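Local atomic coordinates of lovastatin nonaketide synthase, polyketide synthase component (Aspergillus terreus, PDB entry 7CPX), a protein that builds the nonaketide backbone of the cholesterol-lowering drug precursor dihydromonacolin L from malonyl-CoA, working with the partner enzyme LovC as an iterative polyketide megasynthase. Residues L1527-L1538 with W1586-F1595. The protein carries 2 engineered substitutions. Residues are numbered along the deposited sequence; the frame is centred on the assembly and turned at random.
Sequences LEKTMAHARSLL and WDAILKRVGF
Arg1535 and Gly1594 supply the one hydrogen bond that joins these two segments, and it is a weak one: NE stands 2.8 Å from Gly1594 O, at the edge of the guanidinium, but the N-H points well off the acceptor, at 122°. The same guanidinium gives NH2 to the carbonyl of Ile1620, so its main polar partner lies beyond the contact. With CG anti to the backbone N (chi1 -177°) and the chain bent at chi2, the arginine leans across Phe1595, where CD sits over the ring face in a CH-pi contact, 4.1 Å from the centroid. The ring edge meets Met1531 O at CE1; that carbonyl is satisfied by the helical bond from Arg1535 N, and Glu1528 O, beside Val1593 CG1, likewise by Ala1532 N. Such carbonyls illustrate a general rule of helix packing: backbone polar atoms at the interface are mostly satisfied within their own helix. At the opposite end of the interface the only cross-segment salt bridge is long, Glu1528 OE2 lying 3.6 Å from Arg1592 NH2 with the two planar groups well turned from each other.

Segments 1527-1537 and 1586-1592, the latter part of helix 1583-1592, pack here in the C-methyltransferase, a Rossmann-like fold, and cross at -53° beside strand 1542-1547, whose Met1544 touches Ala1534, Leu1538 and Phe1595. Between the polar ends, Met1531 SD meets the edge of Trp1586 at CZ3, a Met-aromatic contact, while a bend at chi3 carries CE onto Leu1590, 3.5 Å from CD2. At the N-terminal end of helix 1527-1537, Leu1527 CD1 lies against Trp1586 CH2. Along this helix two hydroxyls are also satisfied by backbone carbonyls: Thr1530 OG1 donates to Leu1527 O from the same face as Met1531 N, whereas Ser1536 OG and Ser1536 N approach Ala1532 O from opposite faces.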
ATOM      1  N   LEU A1527      17.871 -79.348 -13.301  1.00167.90           N
ATOM      2  CA  LEU A1527      19.051 -78.618 -13.756  1.00167.90           C
ATOM      3  C   LEU A1527      19.164 -78.586 -15.276  1.00167.90           C
ATOM      4  O   LEU A1527      19.287 -77.514 -15.879  1.00167.90           O
ATOM      5  CB  LEU A1527      20.304 -79.248 -13.143  1.00167.90           C
ATOM      6  CG  LEU A1527      21.646 -78.638 -13.553  1.00167.90           C
ATOM      7  CD1 LEU A1527      21.691 -77.159 -13.208  1.00167.90           C
ATOM      8  CD2 LEU A1527      22.794 -79.377 -12.886  1.00167.90           C
ATOM      9  N   GLU A1528      19.124 -79.755 -15.914  1.00164.19           N
ATOM     10  CA  GLU A1528      19.247 -79.796 -17.367  1.00164.19           C
ATOM     11  C   GLU A1528      18.104 -79.043 -18.035  1.00164.19           C
ATOM     12  O   GLU A1528      18.324 -78.274 -18.978  1.00164.19           O
ATOM     13  CB  GLU A1528      19.291 -81.246 -17.849  1.00164.19           C
ATOM     14  CG  GLU A1528      20.361 -82.086 -17.172  1.00164.19           C
ATOM     15  CD  GLU A1528      20.556 -83.433 -17.840  1.00164.19           C
ATOM     16  OE1 GLU A1528      19.824 -83.730 -18.808  1.00164.19           O
ATOM     17  OE2 GLU A1528      21.442 -84.193 -17.398  1.00164.19           O
ATOM     18  N   LYS A1529      16.876 -79.239 -17.552  1.00163.04           N
ATOM     19  CA  LYS A1529      15.736 -78.555 -18.153  1.00163.04           C
ATOM     20  C   LYS A1529      15.781 -77.058 -17.872  1.00163.04           C
ATOM     21  O   LYS A1529      15.390 -76.252 -18.723  1.00163.04           O
ATOM     22  CB  LYS A1529      14.432 -79.162 -17.644  1.00163.04           C
ATOM     23  CG  LYS A1529      14.316 -80.656 -17.899  1.00163.04           C
ATOM     24  CD  LYS A1529      12.888 -81.154 -17.741  1.00163.04           C
ATOM     25  CE  LYS A1529      12.379 -80.976 -16.320  1.00163.04           C
ATOM     26  NZ  LYS A1529      11.015 -81.543 -16.143  1.00163.04           N
ATOM     27  N   THR A1530      16.256 -76.663 -16.690  1.00164.03           N
ATOM     28  CA  THR A1530      16.390 -75.239 -16.397  1.00164.03           C
ATOM     29  C   THR A1530      17.411 -74.586 -17.320  1.00164.03           C
ATOM     30  O   THR A1530      17.201 -73.467 -17.807  1.00164.03           O
ATOM     31  CB  THR A1530      16.786 -75.037 -14.934  1.00164.03           C
ATOM     32  OG1 THR A1530      18.086 -75.591 -14.707  1.00164.03           O
ATOM     33  CG2 THR A1530      15.783 -75.710 -14.008  1.00164.03           C
ATOM     34  N   MET A1531      18.526 -75.271 -17.578  1.00161.38           N
ATOM     35  CA  MET A1531      19.526 -74.729 -18.491  1.00161.38           C
ATOM     36  C   MET A1531      19.002 -74.700 -19.923  1.00161.38           C
ATOM     37  O   MET A1531      19.316 -73.782 -20.690  1.00161.38           O
ATOM     38  CB  MET A1531      20.812 -75.545 -18.389  1.00161.38           C
ATOM     39  CG  MET A1531      21.431 -75.516 -16.997  1.00161.38           C
ATOM     40  SD  MET A1531      22.701 -76.767 -16.735  1.00161.38           S
ATOM     41  CE  MET A1531      24.009 -76.146 -17.785  1.00161.38           C
ATOM     42  N   ALA A1532      18.192 -75.692 -20.299  1.00158.44           N
ATOM     43  CA  ALA A1532      17.541 -75.651 -21.605  1.00158.44           C
ATOM     44  C   ALA A1532      16.602 -74.455 -21.706  1.00158.44           C
ATOM     45  O   ALA A1532      16.511 -73.811 -22.755  1.00158.44           O
ATOM     46  CB  ALA A1532      16.782 -76.954 -21.854  1.00158.44           C
ATOM     47  N   HIS A1533      15.889 -74.151 -20.621  1.00157.28           N
ATOM     48  CA  HIS A1533      15.047 -72.959 -20.586  1.00157.28           C
ATOM     49  C   HIS A1533      15.884 -71.699 -20.769  1.00157.28           C
ATOM     50  O   HIS A1533      15.519 -70.792 -21.534  1.00157.28           O
ATOM     51  CB  HIS A1533      14.291 -72.913 -19.259  1.00157.28           C
ATOM     52  CG  HIS A1533      13.342 -74.053 -19.065  1.00157.28           C
ATOM     53  ND1 HIS A1533      12.921 -74.468 -17.820  1.00157.28           N
ATOM     54  CD2 HIS A1533      12.733 -74.868 -19.958  1.00157.28           C
ATOM     55  CE1 HIS A1533      12.094 -75.490 -17.954  1.00157.28           C
ATOM     56  NE2 HIS A1533      11.962 -75.752 -19.242  1.00157.28           N
ATOM     57  N   ALA A1534      17.015 -71.627 -20.067  1.00154.61           N
ATOM     58  CA  ALA A1534      17.909 -70.486 -20.220  1.00154.61           C
ATOM     59  C   ALA A1534      18.354 -70.339 -21.669  1.00154.61           C
ATOM     60  O   ALA A1534      18.407 -69.225 -22.202  1.00154.61           O
ATOM     61  CB  ALA A1534      19.119 -70.642 -19.300  1.00154.61           C
ATOM     62  N   ARG A1535      18.676 -71.457 -22.321  1.00151.65           N
ATOM     63  CA  ARG A1535      18.984 -71.415 -23.748  1.00151.65           C
ATOM     64  C   ARG A1535      17.802 -70.875 -24.540  1.00151.65           C
ATOM     65  O   ARG A1535      17.974 -70.053 -25.448  1.00151.65           O
ATOM     66  CB  ARG A1535      19.351 -72.810 -24.252  1.00151.65           C
ATOM     67  CG  ARG A1535      19.760 -72.862 -25.716  1.00151.65           C
ATOM     68  CD  ARG A1535      20.929 -71.936 -26.005  1.00151.65           C
ATOM     69  NE  ARG A1535      21.460 -72.124 -27.350  1.00151.65           N
ATOM     70  CZ  ARG A1535      20.970 -71.549 -28.439  1.00151.65           C
ATOM     71  NH1 ARG A1535      19.919 -70.745 -28.386  1.00151.65           N
ATOM     72  NH2 ARG A1535      21.545 -71.789 -29.613  1.00151.65           N
ATOM     73  N   SER A1536      16.595 -71.334 -24.210  1.00152.37           N
ATOM     74  CA  SER A1536      15.407 -70.879 -24.918  1.00152.37           C
ATOM     75  C   SER A1536      15.272 -69.366 -24.852  1.00152.37           C
ATOM     76  O   SER A1536      14.885 -68.734 -25.841  1.00152.37           O
ATOM     77  CB  SER A1536      14.160 -71.547 -24.336  1.00152.37           C
ATOM     78  OG  SER A1536      14.251 -72.958 -24.425  1.00152.37           O
ATOM     79  N   LEU A1537      15.584 -68.768 -23.703  1.00152.64           N
ATOM     80  CA  LEU A1537      15.521 -67.316 -23.586  1.00152.64           C
ATOM     81  C   LEU A1537      16.728 -66.607 -24.181  1.00152.64           C
ATOM     82  O   LEU A1537      16.609 -65.442 -24.576  1.00152.64           O
ATOM     83  CB  LEU A1537      15.375 -66.898 -22.119  1.00152.64           C
ATOM     84  CG  LEU A1537      13.983 -67.032 -21.495  1.00152.64           C
ATOM     85  CD1 LEU A1537      13.953 -66.350 -20.136  1.00152.64           C
ATOM     86  CD2 LEU A1537      12.897 -66.468 -22.402  1.00152.64           C
ATOM     87  N   LEU A1538      17.879 -67.268 -24.258  1.00150.89           N
ATOM     88  CA  LEU A1538      19.078 -66.631 -24.781  1.00150.89           C
ATOM     89  C   LEU A1538      19.056 -66.589 -26.302  1.00150.89           C
ATOM     90  O   LEU A1538      18.647 -67.548 -26.962  1.00150.89           O
ATOM     91  CB  LEU A1538      20.331 -67.369 -24.312  1.00150.89           C
ATOM     92  CG  LEU A1538      20.788 -67.106 -22.878  1.00150.89           C
ATOM     93  CD1 LEU A1538      21.976 -67.983 -22.546  1.00150.89           C
ATOM     94  CD2 LEU A1538      21.138 -65.642 -22.676  1.00150.89           C
ATOM     95  N   TRP A1586      29.670 -79.907 -15.374  1.00165.72           N
ATOM     96  CA  TRP A1586      29.003 -78.685 -15.807  1.00165.72           C
ATOM     97  C   TRP A1586      29.107 -78.536 -17.314  1.00165.72           C
ATOM     98  O   TRP A1586      28.118 -78.250 -17.990  1.00165.72           O
ATOM     99  CB  TRP A1586      29.618 -77.466 -15.123  1.00165.72           C
ATOM    100  CG  TRP A1586      28.949 -77.051 -13.856  1.00165.72           C
ATOM    101  CD1 TRP A1586      29.501 -77.034 -12.611  1.00165.72           C
ATOM    102  CD2 TRP A1586      27.605 -76.582 -13.705  1.00165.72           C
ATOM    103  NE1 TRP A1586      28.585 -76.586 -11.692  1.00165.72           N
ATOM    104  CE2 TRP A1586      27.412 -76.302 -12.338  1.00165.72           C
ATOM    105  CE3 TRP A1586      26.545 -76.372 -14.593  1.00165.72           C
ATOM    106  CZ2 TRP A1586      26.203 -75.827 -11.838  1.00165.72           C
ATOM    107  CZ3 TRP A1586      25.345 -75.898 -14.093  1.00165.72           C
ATOM    108  CH2 TRP A1586      25.184 -75.631 -12.728  1.00165.72           C
ATOM    109  N   ASP A1587      30.309 -78.731 -17.859  1.00163.40           N
ATOM    110  CA  ASP A1587      30.502 -78.618 -19.298  1.00163.40           C
ATOM    111  C   ASP A1587      29.671 -79.650 -20.045  1.00163.40           C
ATOM    112  O   ASP A1587      29.051 -79.339 -21.066  1.00163.40           O
ATOM    113  CB  ASP A1587      31.985 -78.780 -19.635  1.00163.40           C
ATOM    114  CG  ASP A1587      32.268 -78.616 -21.113  1.00163.40           C
ATOM    115  OD1 ASP A1587      32.237 -77.467 -21.599  1.00163.40           O
ATOM    116  OD2 ASP A1587      32.523 -79.636 -21.785  1.00163.40           O
ATOM    117  N   ALA A1588      29.645 -80.887 -19.547  1.00164.45           N
ATOM    118  CA  ALA A1588      28.881 -81.935 -20.218  1.00164.45           C
ATOM    119  C   ALA A1588      27.397 -81.587 -20.265  1.00164.45           C
ATOM    120  O   ALA A1588      26.776 -81.587 -21.337  1.00164.45           O
ATOM    121  CB  ALA A1588      29.095 -83.273 -19.511  1.00164.45           C
ATOM    122  N   ILE A1589      26.813 -81.267 -19.108  1.00164.87           N
ATOM    123  CA  ILE A1589      25.393 -80.926 -19.059  1.00164.87           C
ATOM    124  C   ILE A1589      25.118 -79.692 -19.906  1.00164.87           C
ATOM    125  O   ILE A1589      24.135 -79.634 -20.654  1.00164.87           O
ATOM    126  CB  ILE A1589      24.947 -80.710 -17.601  1.00164.87           C
ATOM    127  CG1 ILE A1589      25.088 -82.004 -16.798  1.00164.87           C
ATOM    128  CG2 ILE A1589      23.513 -80.207 -17.564  1.00164.87           C
ATOM    129  CD1 ILE A1589      25.075 -81.795 -15.298  1.00164.87           C
ATOM    130  N   LEU A1590      25.988 -78.690 -19.800  1.00159.74           N
ATOM    131  CA  LEU A1590      25.791 -77.420 -20.480  1.00159.74           C
ATOM    132  C   LEU A1590      25.826 -77.595 -21.994  1.00159.74           C
ATOM    133  O   LEU A1590      25.043 -76.969 -22.716  1.00159.74           O
ATOM    134  CB  LEU A1590      26.867 -76.450 -19.987  1.00159.74           C
ATOM    135  CG  LEU A1590      26.859 -74.957 -20.298  1.00159.74           C
ATOM    136  CD1 LEU A1590      27.683 -74.704 -21.537  1.00159.74           C
ATOM    137  CD2 LEU A1590      25.454 -74.411 -20.441  1.00159.74           C
ATOM    138  N   LYS A1591      26.729 -78.443 -22.491  1.00158.95           N
ATOM    139  CA  LYS A1591      26.724 -78.784 -23.908  1.00158.95           C
ATOM    140  C   LYS A1591      25.461 -79.548 -24.284  1.00158.95           C
ATOM    141  O   LYS A1591      24.873 -79.301 -25.343  1.00158.95           O
ATOM    142  CB  LYS A1591      27.965 -79.605 -24.251  1.00158.95           C
ATOM    143  CG  LYS A1591      29.265 -78.827 -24.178  1.00158.95           C
ATOM    144  CD  LYS A1591      30.467 -79.751 -24.281  1.00158.95           C
ATOM    145  CE  LYS A1591      31.755 -78.973 -24.491  1.00158.95           C
ATOM    146  NZ  LYS A1591      32.959 -79.840 -24.356  1.00158.95           N
ATOM    147  N   ARG A1592      25.028 -80.478 -23.429  1.00161.86           N
ATOM    148  CA  ARG A1592      23.848 -81.273 -23.753  1.00161.86           C
ATOM    149  C   ARG A1592      22.604 -80.402 -23.875  1.00161.86           C
ATOM    150  O   ARG A1592      21.704 -80.701 -24.668  1.00161.86           O
ATOM    151  CB  ARG A1592      23.631 -82.357 -22.698  1.00161.86           C
ATOM    152  CG  ARG A1592      24.486 -83.595 -22.897  1.00161.86           C
ATOM    153  CD  ARG A1592      23.928 -84.779 -22.126  1.00161.86           C
ATOM    154  NE  ARG A1592      23.932 -84.550 -20.686  1.00161.86           N
ATOM    155  CZ  ARG A1592      24.952 -84.824 -19.884  1.00161.86           C
ATOM    156  NH1 ARG A1592      26.083 -85.330 -20.349  1.00161.86           N
ATOM    157  NH2 ARG A1592      24.835 -84.584 -18.581  1.00161.86           N
ATOM    158  N   VAL A1593      22.536 -79.317 -23.106  1.00160.34           N
ATOM    159  CA  VAL A1593      21.340 -78.482 -23.068  1.00160.34           C
ATOM    160  C   VAL A1593      21.465 -77.342 -24.073  1.00160.34           C
ATOM    161  O   VAL A1593      20.705 -76.369 -24.020  1.00160.34           O
ATOM    162  CB  VAL A1593      21.077 -77.943 -21.650  1.00160.34           C
ATOM    163  CG1 VAL A1593      20.887 -79.093 -20.670  1.00160.34           C
ATOM    164  CG2 VAL A1593      22.204 -77.028 -21.199  1.00160.34           C
ATOM    165  N   GLY A1594      22.423 -77.450 -24.992  1.00156.41           N
ATOM    166  CA  GLY A1594      22.504 -76.522 -26.103  1.00156.41           C
ATOM    167  C   GLY A1594      23.311 -75.269 -25.834  1.00156.41           C
ATOM    168  O   GLY A1594      22.801 -74.156 -25.985  1.00156.41           O
ATOM    169  N   PHE A1595      24.571 -75.431 -25.434  1.00154.62           N
ATOM    170  CA  PHE A1595      25.472 -74.307 -25.225  1.00154.62           C
ATOM    171  C   PHE A1595      26.849 -74.671 -25.772  1.00154.62           C
ATOM    172  O   PHE A1595      27.058 -75.759 -26.317  1.00154.62           O
ATOM    173  CB  PHE A1595      25.564 -73.931 -23.745  1.00154.62           C
ATOM    174  CG  PHE A1595      24.338 -73.262 -23.202  1.00154.62           C
ATOM    175  CD1 PHE A1595      23.254 -74.010 -22.786  1.00154.62           C
ATOM    176  CD2 PHE A1595      24.284 -71.887 -23.073  1.00154.62           C
ATOM    177  CE1 PHE A1595      22.137 -73.402 -22.264  1.00154.62           C
ATOM    178  CE2 PHE A1595      23.164 -71.271 -22.558  1.00154.62           C
ATOM    179  CZ  PHE A1595      22.087 -72.029 -22.154  1.00154.62           C
TER